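Local coordinates for protein peptide chain release factor RF2 (Thermus thermophilus, PDB 2IHR) that directs termination of translation at the stop codons UGA and UAA, releasing the finished peptide on the ribosome through its GGQ hydrolysis motif, at residues F143-D155 with A167-L180. Numbering follows the deposited sequence.
Sequences FAERQGFQVEVVD and AQILVKGENAYGLL
With chi1 of F149 at -63°, CG sits beside the backbone N and the ring is carried across to V171 and the G173-A176 turn; V171 answers with CG1 anti to its own N (176°), which brings that methyl to 3.6 Å from F149 CD2. The ring also meets G173 CA, the carbonyl O of E174 and A176 CA obliquely, while CZ has L179 CD1 at the ring edge, 4.1 Å away. Q147 CB covers one ring face, over its centre. G148, with positive phi, closes helix 127-145 in a Schellman motif, F149 N reaching back to A144 O and, weakly, G148 N to E145 O, and A144 CB also touches V171 CG1. From here the chain enters an antiparallel hairpin, strand 150-158 against strand 164-172, at the margin of the mixed sheet within the PCRF region. Q150 and K172 are a hydrogen-bonded pair, K172 N to Q150 O being 2.8 Å and nearly straight; E152 and L170 form the next such pair. On the face bearing these residues, the extended K172 chain crosses E152 obliquely, and NZ straddles both carboxylate oxygens in a salt bridge, 3.1 Å from OE1, its individual hydrogen bonds weak. Beyond the V153-I169 pair a classic bulge sets V154 and D155 against Q168, whose O takes D155 N at 3.2 Å and, weakly, V154 N. The Q168 side chain passes V154 at a slant, its OE1 3.4 Å from V154 CG1, while NE2 hydrogen-bonds T119 OG1 of strand 115-122.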
ATOM      1  N   PHE A 143     -10.185  -7.567  -0.730  1.00 64.37           N
ATOM      2  CA  PHE A 143      -9.147  -7.189  -1.685  1.00 63.04           C
ATOM      3  C   PHE A 143      -7.940  -8.090  -1.514  1.00 67.12           C
ATOM      4  O   PHE A 143      -7.388  -8.610  -2.482  1.00 65.00           O
ATOM      5  CB  PHE A 143      -8.697  -5.752  -1.480  1.00 63.68           C
ATOM      6  CG  PHE A 143      -7.442  -5.418  -2.223  1.00 58.06           C
ATOM      7  CD1 PHE A 143      -7.438  -5.347  -3.621  1.00 61.16           C
ATOM      8  CD2 PHE A 143      -6.246  -5.253  -1.545  1.00 56.87           C
ATOM      9  CE1 PHE A 143      -6.252  -5.128  -4.339  1.00 59.11           C
ATOM     10  CE2 PHE A 143      -5.038  -5.031  -2.247  1.00 57.01           C
ATOM     11  CZ  PHE A 143      -5.050  -4.975  -3.648  1.00 60.45           C
ATOM     12  N   ALA A 144      -7.528  -8.259  -0.269  1.00 67.74           N
ATOM     13  CA  ALA A 144      -6.384  -9.098   0.042  1.00 69.28           C
ATOM     14  C   ALA A 144      -6.692 -10.527  -0.423  1.00 68.77           C
ATOM     15  O   ALA A 144      -5.916 -11.158  -1.126  1.00 62.87           O
ATOM     16  CB  ALA A 144      -6.131  -9.062   1.549  1.00 64.67           C
ATOM     17  N   GLU A 145      -7.852 -10.999  -0.007  1.00 74.32           N
ATOM     18  CA  GLU A 145      -8.380 -12.312  -0.332  1.00 80.64           C
ATOM     19  C   GLU A 145      -8.084 -12.638  -1.798  1.00 80.54           C
ATOM     20  O   GLU A 145      -7.356 -13.579  -2.096  1.00 84.68           O
ATOM     21  CB  GLU A 145      -9.898 -12.269  -0.093  1.00 77.32           C
ATOM     22  CG  GLU A 145     -10.607 -13.535   0.338  1.00 83.85           C
ATOM     23  CD  GLU A 145     -11.933 -13.219   1.078  1.00 98.67           C
ATOM     24  OE1 GLU A 145     -11.885 -12.594   2.187  1.00 91.31           O
ATOM     25  OE2 GLU A 145     -13.019 -13.589   0.548  1.00 99.12           O
ATOM     26  N   ARG A 146      -8.642 -11.839  -2.704  1.00 68.48           N
ATOM     27  CA  ARG A 146      -8.481 -12.044  -4.132  1.00 66.34           C
ATOM     28  C   ARG A 146      -7.115 -11.706  -4.713  1.00 65.61           C
ATOM     29  O   ARG A 146      -6.897 -11.751  -5.929  1.00 62.02           O
ATOM     30  CB  ARG A 146      -9.594 -11.300  -4.905  1.00 71.76           C
ATOM     31  CG  ARG A 146      -9.733  -9.792  -4.645  1.00 72.59           C
ATOM     32  CD  ARG A 146     -10.758  -9.126  -5.596  1.00 65.85           C
ATOM     33  NE  ARG A 146     -12.167  -9.306  -5.204  1.00 53.07           N
ATOM     34  CZ  ARG A 146     -13.186  -9.213  -6.069  1.00 55.05           C
ATOM     35  NH1 ARG A 146     -12.951  -8.958  -7.353  1.00 33.68           N
ATOM     36  NH2 ARG A 146     -14.447  -9.333  -5.668  1.00 51.84           N
ATOM     37  N   GLN A 147      -6.162 -11.416  -3.856  1.00 79.57           N
ATOM     38  CA  GLN A 147      -4.856 -11.077  -4.379  1.00 82.73           C
ATOM     39  C   GLN A 147      -3.797 -12.074  -3.902  1.00 83.70           C
ATOM     40  O   GLN A 147      -2.637 -12.025  -4.304  1.00 83.55           O
ATOM     41  CB  GLN A 147      -4.517  -9.651  -3.946  1.00 59.85           C
ATOM     42  CG  GLN A 147      -3.774  -8.874  -4.984  1.00 57.42           C
ATOM     43  CD  GLN A 147      -4.666  -8.472  -6.116  1.00 56.77           C
ATOM     44  OE1 GLN A 147      -4.211  -7.979  -7.161  1.00 63.36           O
ATOM     45  NE2 GLN A 147      -5.966  -8.666  -5.916  1.00 55.89           N
ATOM     46  N   GLY A 148      -4.224 -12.995  -3.052  1.00 84.72           N
ATOM     47  CA  GLY A 148      -3.310 -13.972  -2.510  1.00 84.48           C
ATOM     48  C   GLY A 148      -2.465 -13.382  -1.399  1.00 85.47           C
ATOM     49  O   GLY A 148      -1.267 -13.629  -1.325  1.00 84.55           O
ATOM     50  N   PHE A 149      -3.079 -12.580  -0.541  1.00 82.16           N
ATOM     51  CA  PHE A 149      -2.356 -11.987   0.572  1.00 76.91           C
ATOM     52  C   PHE A 149      -3.009 -12.518   1.828  1.00 73.93           C
ATOM     53  O   PHE A 149      -4.188 -12.846   1.830  1.00 68.82           O
ATOM     54  CB  PHE A 149      -2.445 -10.455   0.586  1.00 65.25           C
ATOM     55  CG  PHE A 149      -1.834  -9.774  -0.611  1.00 63.83           C
ATOM     56  CD1 PHE A 149      -0.926 -10.440  -1.443  1.00 62.76           C
ATOM     57  CD2 PHE A 149      -2.103  -8.420  -0.859  1.00 66.65           C
ATOM     58  CE1 PHE A 149      -0.272  -9.751  -2.513  1.00 63.04           C
ATOM     59  CE2 PHE A 149      -1.470  -7.720  -1.914  1.00 58.89           C
ATOM     60  CZ  PHE A 149      -0.549  -8.379  -2.741  1.00 64.82           C
ATOM     61  N   GLN A 150      -2.231 -12.601   2.897  1.00 73.90           N
ATOM     62  CA  GLN A 150      -2.725 -13.084   4.176  1.00 76.43           C
ATOM     63  C   GLN A 150      -3.058 -11.877   5.041  1.00 69.55           C
ATOM     64  O   GLN A 150      -2.346 -10.863   5.060  1.00 66.19           O
ATOM     65  CB  GLN A 150      -1.664 -13.959   4.858  1.00108.47           C
ATOM     66  CG  GLN A 150      -1.232 -15.141   4.018  1.00125.83           C
ATOM     67  CD  GLN A 150      -2.378 -16.083   3.739  1.00140.34           C
ATOM     68  OE1 GLN A 150      -2.767 -16.872   4.599  1.00153.79           O
ATOM     69  NE2 GLN A 150      -2.944 -15.994   2.537  1.00148.02           N
ATOM     70  N   VAL A 151      -4.153 -12.002   5.760  1.00 67.35           N
ATOM     71  CA  VAL A 151      -4.598 -10.923   6.594  1.00 67.59           C
ATOM     72  C   VAL A 151      -4.563 -11.351   8.063  1.00 72.10           C
ATOM     73  O   VAL A 151      -5.078 -12.414   8.431  1.00 71.31           O
ATOM     74  CB  VAL A 151      -6.061 -10.464   6.169  1.00 60.67           C
ATOM     75  CG1 VAL A 151      -6.564  -9.311   7.056  1.00 56.88           C
ATOM     76  CG2 VAL A 151      -6.066 -10.029   4.714  1.00 57.92           C
ATOM     77  N   GLU A 152      -3.953 -10.494   8.886  1.00 78.46           N
ATOM     78  CA  GLU A 152      -3.830 -10.699  10.323  1.00 76.98           C
ATOM     79  C   GLU A 152      -4.560  -9.562  11.019  1.00 74.63           C
ATOM     80  O   GLU A 152      -4.089  -8.430  11.030  1.00 78.05           O
ATOM     81  CB  GLU A 152      -2.362 -10.663  10.710  1.00 77.41           C
ATOM     82  CG  GLU A 152      -1.906 -11.818  11.530  1.00 89.27           C
ATOM     83  CD  GLU A 152      -0.533 -12.302  11.110  1.00101.04           C
ATOM     84  OE1 GLU A 152      -0.445 -12.942  10.038  1.00101.26           O
ATOM     85  OE2 GLU A 152       0.454 -12.038  11.845  1.00109.18           O
ATOM     86  N   VAL A 153      -5.722  -9.832  11.584  1.00 71.92           N
ATOM     87  CA  VAL A 153      -6.420  -8.760  12.264  1.00 69.36           C
ATOM     88  C   VAL A 153      -5.674  -8.421  13.540  1.00 71.88           C
ATOM     89  O   VAL A 153      -5.834  -9.090  14.558  1.00 78.77           O
ATOM     90  CB  VAL A 153      -7.828  -9.150  12.666  1.00 61.64           C
ATOM     91  CG1 VAL A 153      -8.487  -7.963  13.471  1.00 59.21           C
ATOM     92  CG2 VAL A 153      -8.611  -9.557  11.441  1.00 46.18           C
ATOM     93  N   VAL A 154      -4.857  -7.382  13.491  1.00 68.14           N
ATOM     94  CA  VAL A 154      -4.113  -7.001  14.671  1.00 68.74           C
ATOM     95  C   VAL A 154      -5.063  -6.652  15.790  1.00 68.73           C
ATOM     96  O   VAL A 154      -4.896  -7.080  16.915  1.00 72.40           O
ATOM     97  CB  VAL A 154      -3.215  -5.808  14.393  1.00 69.69           C
ATOM     98  CG1 VAL A 154      -2.669  -5.278  15.694  1.00 60.48           C
ATOM     99  CG2 VAL A 154      -2.076  -6.219  13.444  1.00 59.44           C
ATOM    100  N   ASP A 155      -6.095  -5.893  15.487  1.00 70.98           N
ATOM    101  CA  ASP A 155      -7.016  -5.504  16.545  1.00 75.19           C
ATOM    102  C   ASP A 155      -8.321  -5.076  15.901  1.00 76.74           C
ATOM    103  O   ASP A 155      -8.334  -4.643  14.772  1.00 73.65           O
ATOM    104  CB  ASP A 155      -6.389  -4.351  17.364  1.00 83.98           C
ATOM    105  CG  ASP A 155      -7.123  -4.082  18.686  1.00 86.33           C
ATOM    106  OD1 ASP A 155      -7.658  -5.034  19.287  1.00 88.99           O
ATOM    107  OD2 ASP A 155      -7.147  -2.921  19.140  1.00 82.23           O
ATOM    108  N   ALA A 167     -10.127  -0.588  13.693  1.00 50.03           N
ATOM    109  CA  ALA A 167      -9.682  -1.859  13.141  1.00 52.57           C
ATOM    110  C   ALA A 167      -8.319  -1.603  12.581  1.00 55.26           C
ATOM    111  O   ALA A 167      -8.057  -0.516  12.091  1.00 52.86           O
ATOM    112  CB  ALA A 167     -10.625  -2.343  12.045  1.00 65.46           C
ATOM    113  N   GLN A 168      -7.438  -2.597  12.701  1.00 64.45           N
ATOM    114  CA  GLN A 168      -6.071  -2.511  12.186  1.00 62.82           C
ATOM    115  C   GLN A 168      -5.555  -3.879  11.743  1.00 61.81           C
ATOM    116  O   GLN A 168      -5.434  -4.800  12.539  1.00 57.17           O
ATOM    117  CB  GLN A 168      -5.131  -1.940  13.235  1.00 59.53           C
ATOM    118  CG  GLN A 168      -3.699  -1.996  12.777  1.00 73.41           C
ATOM    119  CD  GLN A 168      -2.779  -1.430  13.792  1.00 78.58           C
ATOM    120  OE1 GLN A 168      -2.541  -2.037  14.848  1.00 77.95           O
ATOM    121  NE2 GLN A 168      -2.264  -0.238  13.507  1.00 81.60           N
ATOM    122  N   ILE A 169      -5.232  -3.982  10.459  1.00 67.07           N
ATOM    123  CA  ILE A 169      -4.766  -5.231   9.895  1.00 61.05           C
ATOM    124  C   ILE A 169      -3.367  -5.211   9.297  1.00 64.00           C
ATOM    125  O   ILE A 169      -2.774  -4.154   9.044  1.00 61.49           O
ATOM    126  CB  ILE A 169      -5.737  -5.733   8.839  1.00 52.17           C
ATOM    127  CG1 ILE A 169      -5.697  -4.824   7.598  1.00 49.85           C
ATOM    128  CG2 ILE A 169      -7.129  -5.776   9.437  1.00 51.06           C
ATOM    129  CD1 ILE A 169      -6.474  -5.386   6.340  1.00 46.78           C
ATOM    130  N   LEU A 170      -2.855  -6.423   9.089  1.00 62.36           N
ATOM    131  CA  LEU A 170      -1.532  -6.641   8.548  1.00 62.43           C
ATOM    132  C   LEU A 170      -1.780  -7.504   7.338  1.00 68.76           C
ATOM    133  O   LEU A 170      -2.308  -8.635   7.452  1.00 66.51           O
ATOM    134  CB  LEU A 170      -0.683  -7.381   9.573  1.00 60.45           C
ATOM    135  CG  LEU A 170       0.761  -7.732   9.217  1.00 57.84           C
ATOM    136  CD1 LEU A 170       1.518  -6.516   8.847  1.00 51.33           C
ATOM    137  CD2 LEU A 170       1.375  -8.420  10.396  1.00 58.59           C
ATOM    138  N   VAL A 171      -1.422  -6.949   6.177  1.00 65.27           N
ATOM    139  CA  VAL A 171      -1.637  -7.603   4.902  1.00 64.62           C
ATOM    140  C   VAL A 171      -0.287  -8.032   4.413  1.00 64.80           C
ATOM    141  O   VAL A 171       0.557  -7.200   4.067  1.00 58.85           O
ATOM    142  CB  VAL A 171      -2.337  -6.614   3.890  1.00 66.87           C
ATOM    143  CG1 VAL A 171      -2.485  -7.247   2.478  1.00 64.92           C
ATOM    144  CG2 VAL A 171      -3.710  -6.239   4.434  1.00 58.64           C
ATOM    145  N   LYS A 172      -0.105  -9.347   4.362  1.00 73.74           N
ATOM    146  CA  LYS A 172       1.162  -9.946   3.959  1.00 74.32           C
ATOM    147  C   LYS A 172       1.179 -10.509   2.537  1.00 75.58           C
ATOM    148  O   LYS A 172       0.399 -11.392   2.183  1.00 74.61           O
ATOM    149  CB  LYS A 172       1.514 -11.032   4.970  1.00 90.04           C
ATOM    150  CG  LYS A 172       1.420 -10.591   6.443  1.00 88.31           C
ATOM    151  CD  LYS A 172       1.551 -11.801   7.322  1.00104.35           C
ATOM    152  CE  LYS A 172       2.038 -11.430   8.704  1.00115.02           C
ATOM    153  NZ  LYS A 172       2.621 -12.611   9.438  1.00118.41           N
ATOM    154  N   GLY A 173       2.092  -9.977   1.732  1.00 61.84           N
ATOM    155  CA  GLY A 173       2.226 -10.387   0.347  1.00 66.00           C
ATOM    156  C   GLY A 173       3.128  -9.372  -0.339  1.00 71.23           C
ATOM    157  O   GLY A 173       3.364  -8.280   0.188  1.00 72.48           O
ATOM    158  N   GLU A 174       3.628  -9.729  -1.521  1.00 78.47           N
ATOM    159  CA  GLU A 174       4.527  -8.867  -2.272  1.00 79.32           C
ATOM    160  C   GLU A 174       3.866  -7.564  -2.661  1.00 71.65           C
ATOM    161  O   GLU A 174       2.792  -7.548  -3.254  1.00 71.92           O
ATOM    162  CB  GLU A 174       5.067  -9.622  -3.504  1.00144.16           C
ATOM    163  CG  GLU A 174       4.895  -8.954  -4.866  1.00174.94           C
ATOM    164  CD  GLU A 174       3.467  -9.011  -5.380  1.00190.82           C
ATOM    165  OE1 GLU A 174       2.829 -10.076  -5.234  1.00202.87           O
ATOM    166  OE2 GLU A 174       2.987  -7.998  -5.937  1.00196.63           O
ATOM    167  N   ASN A 175       4.500  -6.459  -2.289  1.00 84.00           N
ATOM    168  CA  ASN A 175       3.973  -5.148  -2.628  1.00 82.62           C
ATOM    169  C   ASN A 175       2.634  -4.844  -2.016  1.00 81.84           C
ATOM    170  O   ASN A 175       1.835  -4.132  -2.625  1.00 80.50           O
ATOM    171  CB  ASN A 175       3.827  -5.012  -4.126  1.00 80.24           C
ATOM    172  CG  ASN A 175       5.143  -5.045  -4.831  1.00 79.58           C
ATOM    173  OD1 ASN A 175       6.029  -4.220  -4.557  1.00 76.92           O
ATOM    174  ND2 ASN A 175       5.289  -5.989  -5.753  1.00 77.67           N
ATOM    175  N   ALA A 176       2.380  -5.401  -0.833  1.00 73.54           N
ATOM    176  CA  ALA A 176       1.134  -5.137  -0.146  1.00 67.60           C
ATOM    177  C   ALA A 176       1.129  -3.622   0.115  1.00 67.12           C
ATOM    178  O   ALA A 176       0.226  -2.917  -0.323  1.00 68.55           O
ATOM    179  CB  ALA A 176       1.087  -5.917   1.145  1.00 56.74           C
ATOM    180  N   TYR A 177       2.158  -3.114   0.789  1.00 64.67           N
ATOM    181  CA  TYR A 177       2.248  -1.690   1.058  1.00 61.19           C
ATOM    182  C   TYR A 177       2.058  -0.830  -0.191  1.00 61.11           C
ATOM    183  O   TYR A 177       1.160   0.016  -0.269  1.00 63.05           O
ATOM    184  CB  TYR A 177       3.594  -1.344   1.642  1.00 60.52           C
ATOM    185  CG  TYR A 177       3.654   0.127   1.919  1.00 54.59           C
ATOM    186  CD1 TYR A 177       2.714   0.711   2.759  1.00 53.01           C
ATOM    187  CD2 TYR A 177       4.554   0.963   1.245  1.00 56.13           C
ATOM    188  CE1 TYR A 177       2.648   2.093   2.915  1.00 50.25           C
ATOM    189  CE2 TYR A 177       4.488   2.354   1.396  1.00 53.59           C
ATOM    190  CZ  TYR A 177       3.526   2.900   2.225  1.00 50.61           C
ATOM    191  OH  TYR A 177       3.367   4.252   2.326  1.00 57.28           O
ATOM    192  N   GLY A 178       2.935  -1.026  -1.163  1.00 63.30           N
ATOM    193  CA  GLY A 178       2.838  -0.266  -2.405  1.00 64.86           C
ATOM    194  C   GLY A 178       1.439  -0.147  -3.008  1.00 64.50           C
ATOM    195  O   GLY A 178       0.948   0.963  -3.242  1.00 60.22           O
ATOM    196  N   LEU A 179       0.810  -1.291  -3.286  1.00 58.95           N
ATOM    197  CA  LEU A 179      -0.541  -1.333  -3.849  1.00 59.50           C
ATOM    198  C   LEU A 179      -1.566  -0.621  -2.988  1.00 56.85           C
ATOM    199  O   LEU A 179      -2.344   0.170  -3.489  1.00 52.71           O
ATOM    200  CB  LEU A 179      -1.008  -2.778  -4.028  1.00 57.65           C
ATOM    201  CG  LEU A 179      -0.154  -3.553  -5.031  1.00 60.22           C
ATOM    202  CD1 LEU A 179      -0.620  -5.004  -5.064  1.00 58.62           C
ATOM    203  CD2 LEU A 179      -0.261  -2.918  -6.411  1.00 56.46           C
ATOM    204  N   LEU A 180      -1.569  -0.925  -1.697  1.00 53.26           N
ATOM    205  CA  LEU A 180      -2.505  -0.338  -0.767  1.00 48.78           C
ATOM    206  C   LEU A 180      -2.191   1.116  -0.413  1.00 51.52           C
ATOM    207  O   LEU A 180      -3.064   1.857   0.079  1.00 47.06           O
ATOM    208  CB  LEU A 180      -2.519  -1.165   0.518  1.00 42.69           C
ATOM    209  CG  LEU A 180      -3.343  -2.428   0.383  1.00 51.26           C
ATOM    210  CD1 LEU A 180      -3.319  -3.324   1.649  1.00 38.36           C
ATOM    211  CD2 LEU A 180      -4.763  -1.954   0.035  1.00 47.24           C
TER